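Long-range contacts in filamentous hemagglutinin (Bordetella pertussis, PDB 1RWR), which probably acts as an adhesin, its secretion domain taking part in two-partner (type V) secretion: residues A[16-21]-A[42-47]; A[108-113]-A[146-151]; A[153-158]-A[178-183]; A[227-232]-A[250-255]. All blocks are in the same frame, centred on the assembly; numbering follows the deposited sequence.

How the contacts relate
All four contacts join stretches of one right-handed beta-helix and follow one another in series along the chain. Measured between centres, contacts 2, 3 and 4 lie about 18, 22 and 32 Å from contact 1, consistent with a sequence order that is also the order along the helix axis. Contact 1 lies near the N-terminal end, and contact 4 beyond the centre of the chain from it. Segments 146-151 and 153-158 are separated by a single residue, although the centres of contacts 2 and 3 are about 18 Å apart. Contacts 3 and 4, about 13 Å apart between centres, touch: D183 OD1 probably bonds H229 ND1 at 2.8 Å, and K228 N probably bonds A182 O at 3.0 Å.

Contact 1 of 4, residues A[16-21]-A[42-47]; sequences NKVPVV and ANPGVV
V47 and V18 have the most surface buried between 16-21 and 42-47, with V46 next; V47 makes both backbone bonds, and V18 and V46 pack beside it. V47 N reaches P19 O at 3.0 Å, nearly straight at 170° and in the carbonyl plane, and V47 O receives V21 N at 2.8 Å. V20 is thereby bracketed in a parallel bridge with V47, and V20 CA adds a CH...O contact to V47 O. V18 lies ahead of the bridge and works with its two branches separately. CG1, anti to the backbone N (chi1 174°), comes to 3.7 Å from G45 O, while CG2 crosses P44 at a slant and meets its CG at 3.7 Å. The peptide bond before P44 is cis, in the loop that leads into strand 45-50. This pairing belongs to the N-terminal part of the beta-helix, where strand 20-22 lies between the antiparallel strand 10-12 and the parallel strand 45-50. V46 has its CG1 wedged between the backbone N and the carbonyl carbon (chi1 62°), which leaves CG2 anti to N and turned to the partner strand. That methyl touches P19 O at 3.6 Å and V21 CG2 at 3.7 Å. V20 and V47 share the other face, where L63 packs against both; the backbone of V46 bonds onward to T91 and E93.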
loop_
_atom_site.group_PDB
_atom_site.type_symbol
_atom_site.label_atom_id
_atom_site.label_comp_id
_atom_site.label_asym_id
_atom_site.label_seq_id
_atom_site.Cartn_x
_atom_site.Cartn_y
_atom_site.Cartn_z
ATOM N N ASN A 16 -3.981 22.231 16.805
ATOM C CA ASN A 16 -4.238 20.920 17.387
ATOM C C ASN A 16 -5.352 20.132 16.634
ATOM O O ASN A 16 -5.654 18.980 16.966
ATOM C CB ASN A 16 -4.590 21.095 18.880
ATOM C CG ASN A 16 -4.171 19.900 19.733
ATOM O OD1 ASN A 16 -4.467 18.750 19.399
ATOM N ND2 ASN A 16 -3.478 20.166 20.838
ATOM N N LYS A 17 -5.948 20.757 15.624
ATOM C CA LYS A 17 -6.972 20.111 14.795
ATOM C C LYS A 17 -6.426 18.891 14.040
ATOM O O LYS A 17 -5.348 18.957 13.468
ATOM C CB LYS A 17 -7.517 21.115 13.762
ATOM C CG LYS A 17 -8.428 20.459 12.731
ATOM C CD LYS A 17 -8.900 21.364 11.641
ATOM C CE LYS A 17 -9.984 20.663 10.864
ATOM N NZ LYS A 17 -11.191 20.431 11.699
ATOM N N VAL A 18 -7.187 17.800 14.009
ATOM C CA VAL A 18 -6.840 16.655 13.157
ATOM C C VAL A 18 -7.195 17.120 11.742
ATOM O O VAL A 18 -8.315 17.554 11.508
ATOM C CB VAL A 18 -7.604 15.379 13.568
ATOM C CG1 VAL A 18 -7.362 14.242 12.610
ATOM C CG2 VAL A 18 -7.198 14.953 14.987
ATOM N N PRO A 19 -6.260 17.081 10.804
ATOM C CA PRO A 19 -6.520 17.639 9.468
ATOM C C PRO A 19 -7.627 16.923 8.702
ATOM O O PRO A 19 -7.767 15.721 8.861
ATOM C CB PRO A 19 -5.181 17.487 8.717
ATOM C CG PRO A 19 -4.375 16.613 9.505
ATOM C CD PRO A 19 -4.906 16.539 10.932
ATOM N N VAL A 20 -8.412 17.701 7.952
ATOM C CA VAL A 20 -9.514 17.213 7.149
ATOM C C VAL A 20 -9.159 17.587 5.714
ATOM O O VAL A 20 -8.941 18.765 5.415
ATOM C CB VAL A 20 -10.861 17.863 7.522
ATOM C CG1 VAL A 20 -11.949 17.489 6.509
ATOM C CG2 VAL A 20 -11.273 17.516 8.929
ATOM N N VAL A 21 -9.089 16.587 4.841
ATOM C CA VAL A 21 -8.852 16.802 3.433
ATOM C C VAL A 21 -10.195 16.871 2.745
ATOM O O VAL A 21 -10.907 15.854 2.665
ATOM C CB VAL A 21 -8.013 15.662 2.808
ATOM C CG1 VAL A 21 -7.808 15.920 1.337
ATOM C CG2 VAL A 21 -6.678 15.519 3.522
ATOM N N ALA A 42 0.445 12.335 10.356
ATOM C CA ALA A 42 0.997 12.091 11.682
ATOM C C ALA A 42 -0.108 11.737 12.646
ATOM O O ALA A 42 -1.263 12.025 12.411
ATOM C CB ALA A 42 1.702 13.325 12.152
ATOM N N ASN A 43 0.241 11.111 13.751
ATOM C CA ASN A 43 -0.757 10.722 14.730
ATOM C C ASN A 43 -1.563 11.960 15.158
ATOM O O ASN A 43 -0.964 13.066 15.308
ATOM C CB ASN A 43 -0.076 10.090 15.941
ATOM C CG ASN A 43 0.524 8.721 15.647
ATOM O OD1 ASN A 43 -0.095 7.892 15.030
ATOM N ND2 ASN A 43 1.729 8.467 16.169
ATOM N N PRO A 44 -2.872 11.829 15.371
ATOM C CA PRO A 44 -3.650 10.574 15.308
ATOM C C PRO A 44 -4.079 10.121 13.901
ATOM O O PRO A 44 -4.604 9.028 13.759
ATOM C CB PRO A 44 -4.903 10.899 16.103
ATOM C CG PRO A 44 -4.903 12.358 16.278
ATOM C CD PRO A 44 -3.693 12.962 15.830
ATOM N N GLY A 45 -3.840 10.956 12.914
ATOM C CA GLY A 45 -4.099 10.621 11.522
ATOM C C GLY A 45 -4.659 11.770 10.724
ATOM O O GLY A 45 -4.340 12.917 10.954
ATOM N N VAL A 46 -5.520 11.448 9.773
ATOM C CA VAL A 46 -6.094 12.410 8.847
ATOM C C VAL A 46 -7.493 11.920 8.489
ATOM O O VAL A 46 -7.726 10.717 8.458
ATOM C CB VAL A 46 -5.243 12.582 7.527
ATOM C CG1 VAL A 46 -5.115 11.303 6.695
ATOM C CG2 VAL A 46 -5.757 13.708 6.667
ATOM N N VAL A 47 -8.386 12.855 8.213
ATOM C CA VAL A 47 -9.719 12.509 7.759
ATOM C C VAL A 47 -9.874 12.940 6.296
ATOM O O VAL A 47 -9.731 14.133 5.989
ATOM C CB VAL A 47 -10.782 13.193 8.634
ATOM C CG1 VAL A 47 -12.216 12.908 8.109
ATOM C CG2 VAL A 47 -10.618 12.742 10.046
#

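Contact 2 of 4, residues A[108-113]-A[146-151]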
loop_
_atom_site.group_PDB
_atom_site.type_symbol
_atom_site.label_atom_id
_atom_site.label_comp_id
_atom_site.label_asym_id
_atom_site.label_seq_id
_atom_site.Cartn_x
_atom_site.Cartn_y
_atom_site.Cartn_z
ATOM N N GLY A 108 9.211 8.445 -2.459
ATOM C CA GLY A 108 9.285 7.508 -1.364
ATOM C C GLY A 108 8.188 7.690 -0.338
ATOM O O GLY A 108 7.604 8.769 -0.203
ATOM N N ILE A 109 7.909 6.606 0.382
ATOM C CA ILE A 109 6.982 6.654 1.509
ATOM C C ILE A 109 7.542 5.860 2.673
ATOM O O ILE A 109 7.999 4.723 2.483
ATOM C CB ILE A 109 5.612 6.065 1.109
ATOM C CG1 ILE A 109 5.035 6.741 -0.126
ATOM C CG2 ILE A 109 4.674 6.110 2.292
ATOM C CD1 ILE A 109 3.747 6.064 -0.593
ATOM N N SER A 110 7.500 6.448 3.868
ATOM C CA SER A 110 7.809 5.699 5.073
ATOM C C SER A 110 6.529 5.599 5.914
ATOM O O SER A 110 5.728 6.553 5.965
ATOM C CB SER A 110 8.977 6.351 5.807
ATOM O OG SER A 110 8.652 7.651 6.160
ATOM N N VAL A 111 6.343 4.433 6.533
ATOM C CA VAL A 111 5.124 4.091 7.215
ATOM C C VAL A 111 5.437 3.628 8.633
ATOM O O VAL A 111 6.253 2.762 8.817
ATOM C CB VAL A 111 4.427 2.974 6.463
ATOM C CG1 VAL A 111 3.108 2.643 7.087
ATOM C CG2 VAL A 111 4.191 3.336 4.991
ATOM N N ASN A 112 4.763 4.200 9.623
ATOM C CA ASN A 112 4.997 3.796 11.019
ATOM C C ASN A 112 3.723 3.813 11.847
ATOM O O ASN A 112 3.246 4.861 12.243
ATOM C CB ASN A 112 6.033 4.708 11.665
ATOM C CG ASN A 112 6.520 4.152 12.994
ATOM O OD1 ASN A 112 6.811 2.995 13.087
ATOM N ND2 ASN A 112 6.576 4.984 14.028
ATOM N N GLY A 113 3.160 2.647 12.102
ATOM C CA GLY A 113 1.957 2.549 12.913
ATOM C C GLY A 113 0.731 3.109 12.184
ATOM O O GLY A 113 0.043 4.027 12.676
ATOM N N THR A 146 9.134 2.076 2.863
ATOM C CA THR A 146 9.655 1.441 4.061
ATOM C C THR A 146 8.574 1.330 5.128
ATOM O O THR A 146 7.961 2.327 5.511
ATOM C CB THR A 146 10.822 2.269 4.621
ATOM O OG1 THR A 146 11.893 2.357 3.658
ATOM C CG2 THR A 146 11.374 1.595 5.850
ATOM N N ILE A 147 8.306 0.106 5.569
ATOM C CA ILE A 147 7.437 -0.120 6.684
ATOM C C ILE A 147 8.359 -0.192 7.906
ATOM O O ILE A 147 9.156 -1.101 8.014
ATOM C CB ILE A 147 6.608 -1.437 6.524
ATOM C CG1 ILE A 147 5.780 -1.447 5.230
ATOM C CG2 ILE A 147 5.721 -1.612 7.734
ATOM C CD1 ILE A 147 4.972 -0.243 4.998
ATOM N N GLU A 148 8.262 0.808 8.756
ATOM C CA GLU A 148 9.039 0.898 9.987
ATOM C C GLU A 148 8.459 0.031 11.085
ATOM O O GLU A 148 7.408 -0.589 10.944
ATOM C CB GLU A 148 9.162 2.365 10.438
ATOM C CG GLU A 148 9.783 3.258 9.383
ATOM C CD GLU A 148 9.893 4.710 9.785
ATOM O OE1 GLU A 148 9.318 5.082 10.832
ATOM O OE2 GLU A 148 10.573 5.489 9.043
ATOM N N ARG A 149 9.131 0.010 12.226
ATOM C CA ARG A 149 8.784 -0.915 13.304
ATOM C C ARG A 149 7.342 -0.879 13.822
ATOM O O ARG A 149 6.857 -1.887 14.312
ATOM C CB ARG A 149 9.751 -0.705 14.476
ATOM C CG ARG A 149 9.648 0.644 15.096
ATOM C CD ARG A 149 10.856 1.051 15.907
ATOM N NE ARG A 149 10.879 0.417 17.216
ATOM C CZ ARG A 149 11.482 -0.737 17.490
ATOM N NH1 ARG A 149 12.097 -1.427 16.537
ATOM N NH2 ARG A 149 11.473 -1.217 18.729
ATOM N N GLY A 150 6.673 0.280 13.737
ATOM C CA GLY A 150 5.276 0.450 14.146
ATOM C C GLY A 150 4.275 -0.325 13.300
ATOM O O GLY A 150 3.166 -0.677 13.763
ATOM N N GLY A 151 4.640 -0.563 12.038
ATOM C CA GLY A 151 3.937 -1.523 11.222
ATOM C C GLY A 151 2.666 -0.954 10.638
ATOM O O GLY A 151 2.417 0.274 10.663
HETATM O O HOH W 1 11.063 4.751 2.222
HETATM O O HOH W 2 9.628 8.010 8.779
#
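N112 has its CG anti to the backbone N (chi1 -168°), which carries the amide out to the turn 148-151, and E148, with CG beside its own N and an extended chain beyond, sends its carboxylate back across N112. The two side chains cross at about a right angle with their flat groups 53° apart, and E148 OE1 lies 3.4 Å from N112 CB. N112 OD1 accepts G150 N at 2.8 Å; the donor sits nearly in line with the amide C=O, although the angle at hydrogen is bent to 138°. The other carboxylate oxygen, OE2, meets S110 through water 2, which donates to it and is also hydrogen-bonded to S110 OG at 2.8 Å. On the opposite face V111 and I147 run alongside each other in the same direction, with I147 CD1 3.6 Å from V111 CB. Three backbone bonds hold the strands between these faces: T146 N to I109 O, V111 N to T146 O at 2.8 Å, and E148 N to V111 O. Water 1 gives I109 O a further donor and also bonds T146 OG1. Past the strands, G151 N closes a type I turn on E148 O, and G113 N makes a weak bond to G151 O at 2.9 Å. Parallel strands in register, one turning a corner at N112 and G113, the other passing into a type I turn, are characteristic of successive coils of a beta-helix.

Contact 3 of 4, residues A[153-158]-A[178-183]; sequences NATGLG and GKPLAD
A182 and the turn 154-157 form the close-packed part of this contact. A182 CB points into the turn and lies 3.3 Å from L157 O and 3.5 Å from A154 O, with A154 CB also against it at 3.7 Å and L157 CB at 4.1 Å. The turn is type II, closed by L157 N to A154 O, and G156 occupies its positive-phi position (96°). Next to it the backbones are joined directly: D183 N donates to G158 O at 2.9 Å, with the donor tilted 32° from the carbonyl plane. Toward K179 and P180 the fit is looser and more exposed. T155 CG2, anti to the backbone N (chi1 -59° for OG1), crosses the K179 side chain at a slant and meets CB at 3.7 Å, while the lysine chain bends and leads its amine away. T155 OG1 faces its own segment, where N153 ND2 donates to it from within the amide plane at 2.6 Å; K176 N is a further partner of this hydroxyl. Water 4 bridges the two segments, donating to G158 O and L181 O at 2.8 Å each. Those two carbonyl oxygens are both acceptors and cannot bond each other, so water supplies the donors, and 153-158 and 178-183 are joined by one direct backbone bond, one buried methyl and a hydrated edge.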
loop_
_atom_site.group_PDB
_atom_site.type_symbol
_atom_site.label_atom_id
_atom_site.label_comp_id
_atom_site.label_asym_id
_atom_site.label_seq_id
_atom_site.Cartn_x
_atom_site.Cartn_y
_atom_site.Cartn_z
ATOM N N ASN A 153 -1.529 -1.891 10.507
ATOM C CA ASN A 153 -2.766 -2.591 10.852
ATOM C C ASN A 153 -3.739 -2.480 9.673
ATOM O O ASN A 153 -4.340 -1.444 9.472
ATOM C CB ASN A 153 -3.394 -1.934 12.082
ATOM C CG ASN A 153 -4.727 -2.579 12.505
ATOM O OD1 ASN A 153 -5.475 -1.988 13.338
ATOM N ND2 ASN A 153 -5.026 -3.719 11.996
ATOM N N ALA A 154 -3.924 -3.576 8.963
ATOM C CA ALA A 154 -4.758 -3.637 7.759
ATOM C C ALA A 154 -6.226 -4.059 8.006
ATOM O O ALA A 154 -6.985 -4.261 7.053
ATOM C CB ALA A 154 -4.108 -4.562 6.776
ATOM N N THR A 155 -6.599 -4.183 9.280
ATOM C CA THR A 155 -7.909 -4.650 9.668
ATOM C C THR A 155 -8.965 -3.814 8.959
ATOM O O THR A 155 -8.907 -2.581 9.006
ATOM C CB THR A 155 -8.074 -4.526 11.149
ATOM O OG1 THR A 155 -7.047 -5.304 11.799
ATOM C CG2 THR A 155 -9.416 -5.174 11.593
ATOM N N GLY A 156 -9.928 -4.484 8.329
ATOM C CA GLY A 156 -11.037 -3.764 7.699
ATOM C C GLY A 156 -10.880 -3.491 6.215
ATOM O O GLY A 156 -11.822 -3.035 5.558
ATOM N N LEU A 157 -9.681 -3.720 5.694
ATOM C CA LEU A 157 -9.398 -3.568 4.260
ATOM C C LEU A 157 -9.611 -4.873 3.528
ATOM O O LEU A 157 -9.351 -5.983 4.053
ATOM C CB LEU A 157 -7.937 -3.177 4.055
ATOM C CG LEU A 157 -7.446 -1.900 4.718
ATOM C CD1 LEU A 157 -5.929 -1.760 4.603
ATOM C CD2 LEU A 157 -8.147 -0.678 4.116
ATOM N N GLY A 158 -10.025 -4.793 2.275
ATOM C CA GLY A 158 -10.007 -5.975 1.461
ATOM C C GLY A 158 -8.587 -6.395 1.110
ATOM O O GLY A 158 -8.223 -7.577 1.207
ATOM N N GLY A 178 -8.586 -12.664 14.749
ATOM C CA GLY A 178 -10.012 -12.930 14.639
ATOM C C GLY A 178 -10.887 -11.918 13.916
ATOM O O GLY A 178 -12.110 -12.125 13.820
ATOM N N LYS A 179 -10.291 -10.851 13.389
ATOM C CA LYS A 179 -11.026 -9.764 12.718
ATOM C C LYS A 179 -10.914 -9.978 11.201
ATOM O O LYS A 179 -10.241 -10.911 10.759
ATOM C CB LYS A 179 -10.457 -8.404 13.135
ATOM C CG LYS A 179 -11.214 -7.656 14.229
ATOM C CD LYS A 179 -12.029 -8.541 15.116
ATOM C CE LYS A 179 -12.478 -7.798 16.357
ATOM N NZ LYS A 179 -11.783 -8.337 17.531
ATOM N N PRO A 180 -11.623 -9.168 10.406
ATOM C CA PRO A 180 -11.617 -9.370 8.947
ATOM C C PRO A 180 -10.218 -9.222 8.431
ATOM O O PRO A 180 -9.604 -8.173 8.669
ATOM C CB PRO A 180 -12.540 -8.259 8.422
ATOM C CG PRO A 180 -13.411 -7.921 9.614
ATOM C CD PRO A 180 -12.475 -8.025 10.790
ATOM N N LEU A 181 -9.705 -10.265 7.778
ATOM C CA LEU A 181 -8.297 -10.250 7.382
ATOM C C LEU A 181 -8.100 -9.714 5.981
ATOM O O LEU A 181 -8.705 -10.193 5.027
ATOM C CB LEU A 181 -7.755 -11.636 7.449
ATOM C CG LEU A 181 -6.309 -12.035 7.413
ATOM C CD1 LEU A 181 -5.366 -11.232 8.281
ATOM C CD2 LEU A 181 -6.278 -13.504 7.871
ATOM N N ALA A 182 -7.232 -8.728 5.868
ATOM C CA ALA A 182 -6.863 -8.169 4.560
ATOM C C ALA A 182 -5.929 -9.086 3.795
ATOM O O ALA A 182 -5.078 -9.751 4.374
ATOM C CB ALA A 182 -6.198 -6.832 4.746
ATOM N N ASP A 183 -6.057 -9.112 2.486
ATOM C CA ASP A 183 -4.973 -9.596 1.637
ATOM C C ASP A 183 -3.813 -8.600 1.668
ATOM O O ASP A 183 -3.992 -7.412 1.962
ATOM C CB ASP A 183 -5.401 -9.669 0.181
ATOM C CG ASP A 183 -6.341 -10.764 -0.121
ATOM O OD1 ASP A 183 -6.507 -11.726 0.628
ATOM O OD2 ASP A 183 -7.006 -10.712 -1.189
HETATM O O HOH W 3 -10.552 -6.827 5.995
HETATM O O HOH W 4 -9.818 -9.417 2.567
#

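Contact 4 of 4, residues A[227-232]-A[250-255]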
loop_
_atom_site.group_PDB
_atom_site.type_symbol
_atom_site.label_atom_id
_atom_site.label_comp_id
_atom_site.label_asym_id
_atom_site.label_seq_id
_atom_site.Cartn_x
_atom_site.Cartn_y
_atom_site.Cartn_z
ATOM N N GLY A 227 -1.918 -12.300 6.493
ATOM C CA GLY A 227 -2.883 -11.853 5.514
ATOM C C GLY A 227 -3.662 -13.010 4.929
ATOM O O GLY A 227 -3.221 -14.164 4.980
ATOM N N LYS A 228 -4.855 -12.707 4.424
ATOM C CA LYS A 228 -5.771 -13.723 3.904
ATOM C C LYS A 228 -5.126 -14.490 2.758
ATOM O O LYS A 228 -5.144 -15.707 2.721
ATOM C CB LYS A 228 -7.118 -13.067 3.494
ATOM C CG LYS A 228 -8.149 -14.029 2.964
ATOM C CD LYS A 228 -9.515 -13.391 2.905
ATOM C CE LYS A 228 -9.599 -12.342 1.832
ATOM N NZ LYS A 228 -10.896 -11.639 1.962
ATOM N N HIS A 229 -4.573 -13.749 1.814
ATOM C CA HIS A 229 -3.604 -14.206 0.864
ATOM C C HIS A 229 -2.461 -13.215 0.949
ATOM O O HIS A 229 -2.700 -12.007 1.079
ATOM C CB HIS A 229 -4.137 -14.184 -0.574
ATOM C CG HIS A 229 -5.437 -14.906 -0.746
ATOM N ND1 HIS A 229 -6.648 -14.293 -0.522
ATOM C CD2 HIS A 229 -5.722 -16.180 -1.121
ATOM C CE1 HIS A 229 -7.627 -15.160 -0.737
ATOM N NE2 HIS A 229 -7.093 -16.317 -1.081
ATOM N N ILE A 230 -1.247 -13.717 0.862
ATOM C CA ILE A 230 -0.028 -12.892 0.810
ATOM C C ILE A 230 0.665 -13.147 -0.525
ATOM O O ILE A 230 0.894 -14.311 -0.921
ATOM C CB ILE A 230 0.927 -13.251 1.959
ATOM C CG1 ILE A 230 0.268 -13.044 3.318
ATOM C CG2 ILE A 230 2.215 -12.409 1.890
ATOM C CD1 ILE A 230 1.119 -13.528 4.459
ATOM N N THR A 231 0.978 -12.071 -1.232
ATOM C CA THR A 231 1.667 -12.147 -2.490
ATOM C C THR A 231 2.857 -11.189 -2.467
ATOM O O THR A 231 2.685 -10.012 -2.173
ATOM C CB THR A 231 0.733 -11.751 -3.601
ATOM O OG1 THR A 231 -0.401 -12.633 -3.602
ATOM C CG2 THR A 231 1.405 -11.910 -4.971
ATOM N N LEU A 232 4.040 -11.711 -2.781
ATOM C CA LEU A 232 5.256 -10.926 -2.951
ATOM C C LEU A 232 5.779 -11.110 -4.358
ATOM O O LEU A 232 5.998 -12.247 -4.801
ATOM C CB LEU A 232 6.322 -11.297 -1.913
ATOM C CG LEU A 232 5.899 -11.419 -0.424
ATOM C CD1 LEU A 232 7.092 -11.958 0.380
ATOM C CD2 LEU A 232 5.435 -10.130 0.144
ATOM N N PRO A 250 -4.234 -17.831 6.054
ATOM C CA PRO A 250 -5.217 -18.912 5.947
ATOM C C PRO A 250 -5.265 -19.566 4.583
ATOM O O PRO A 250 -5.626 -20.733 4.512
ATOM C CB PRO A 250 -6.529 -18.236 6.258
ATOM C CG PRO A 250 -6.303 -16.857 6.057
ATOM C CD PRO A 250 -4.864 -16.578 6.495
ATOM N N SER A 251 -4.977 -18.839 3.507
ATOM C CA SER A 251 -5.372 -19.323 2.180
ATOM C C SER A 251 -4.303 -19.388 1.096
ATOM O O SER A 251 -4.420 -20.195 0.189
ATOM C CB SER A 251 -6.540 -18.483 1.670
ATOM O OG SER A 251 -7.660 -18.637 2.522
ATOM N N ALA A 252 -3.273 -18.548 1.149
ATOM C CA ALA A 252 -2.200 -18.640 0.155
ATOM C C ALA A 252 -1.033 -17.741 0.477
ATOM O O ALA A 252 -1.218 -16.611 0.905
ATOM C CB ALA A 252 -2.683 -18.274 -1.260
ATOM N N ILE A 253 0.152 -18.236 0.150
ATOM C CA ILE A 253 1.360 -17.421 0.066
ATOM C C ILE A 253 1.979 -17.689 -1.288
ATOM O O ILE A 253 2.270 -18.857 -1.655
ATOM C CB ILE A 253 2.337 -17.759 1.218
ATOM C CG1 ILE A 253 1.770 -17.347 2.575
ATOM C CG2 ILE A 253 3.712 -17.113 1.007
ATOM C CD1 ILE A 253 2.527 -17.926 3.768
ATOM N N THR A 254 2.177 -16.632 -2.031
ATOM C CA THR A 254 2.770 -16.710 -3.357
ATOM C C THR A 254 3.920 -15.730 -3.446
ATOM O O THR A 254 3.752 -14.538 -3.157
ATOM C CB THR A 254 1.727 -16.363 -4.406
ATOM O OG1 THR A 254 0.553 -17.168 -4.198
ATOM C CG2 THR A 254 2.219 -16.660 -5.822
ATOM N N VAL A 255 5.084 -16.219 -3.848
ATOM C CA VAL A 255 6.232 -15.339 -4.112
ATOM C C VAL A 255 6.744 -15.578 -5.526
ATOM O O VAL A 255 7.027 -16.739 -5.907
ATOM C CB VAL A 255 7.369 -15.579 -3.081
ATOM C CG1 VAL A 255 8.463 -14.572 -3.284
ATOM C CG2 VAL A 255 6.874 -15.545 -1.687
HETATM O O HOH W 5 -1.187 -15.573 -2.672
#
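I230 pairs with A252 and T254 through both of its backbone polar groups: its N donates to A252 O at 2.9 Å, close to straight at 171°, and its O receives T254 N at 2.9 Å. L232 N donates to T254 O. Of the four backbone bonds between 227-232 and 250-255 these three are well formed, and the fourth, S251 N to K228 O at 3.2 Å, is weak. Water 5 gives I230 O a second donor at 3.0 Å and also bonds the hydroxyls of T231 and T254, which both point to its side of the sheet. S249 OG is bonded to S251 N and lies in hydrogen-bonding contact with A252 O and G227 O, which must share its single proton. H229 has its CG beside the backbone N (chi1 -53°), which swings the ring over to the second strand. A252 CB comes up in the ring plane at its edge, 3.7 Å from CD2, and S251 CB approaches NE2 obliquely. The ring's ND1 is bonded to D183 OD1 on the preceding coil, so that bond and the alanine contact together limit how the imidazole can turn. On the buried face L232 and V255 are aligned flank to flank, with CD1 to CG2 at 4.1 Å, and I230 packs on I253. The axes of strands 229-232 and 252-255 approach to 4.7 Å and are 4° apart. In the long parallel sheet strand 229-234 sits between 183-188 and 252-257, and I253 and V255 reach across the interior to strand 261-268, while M225 packs against I230 and L232.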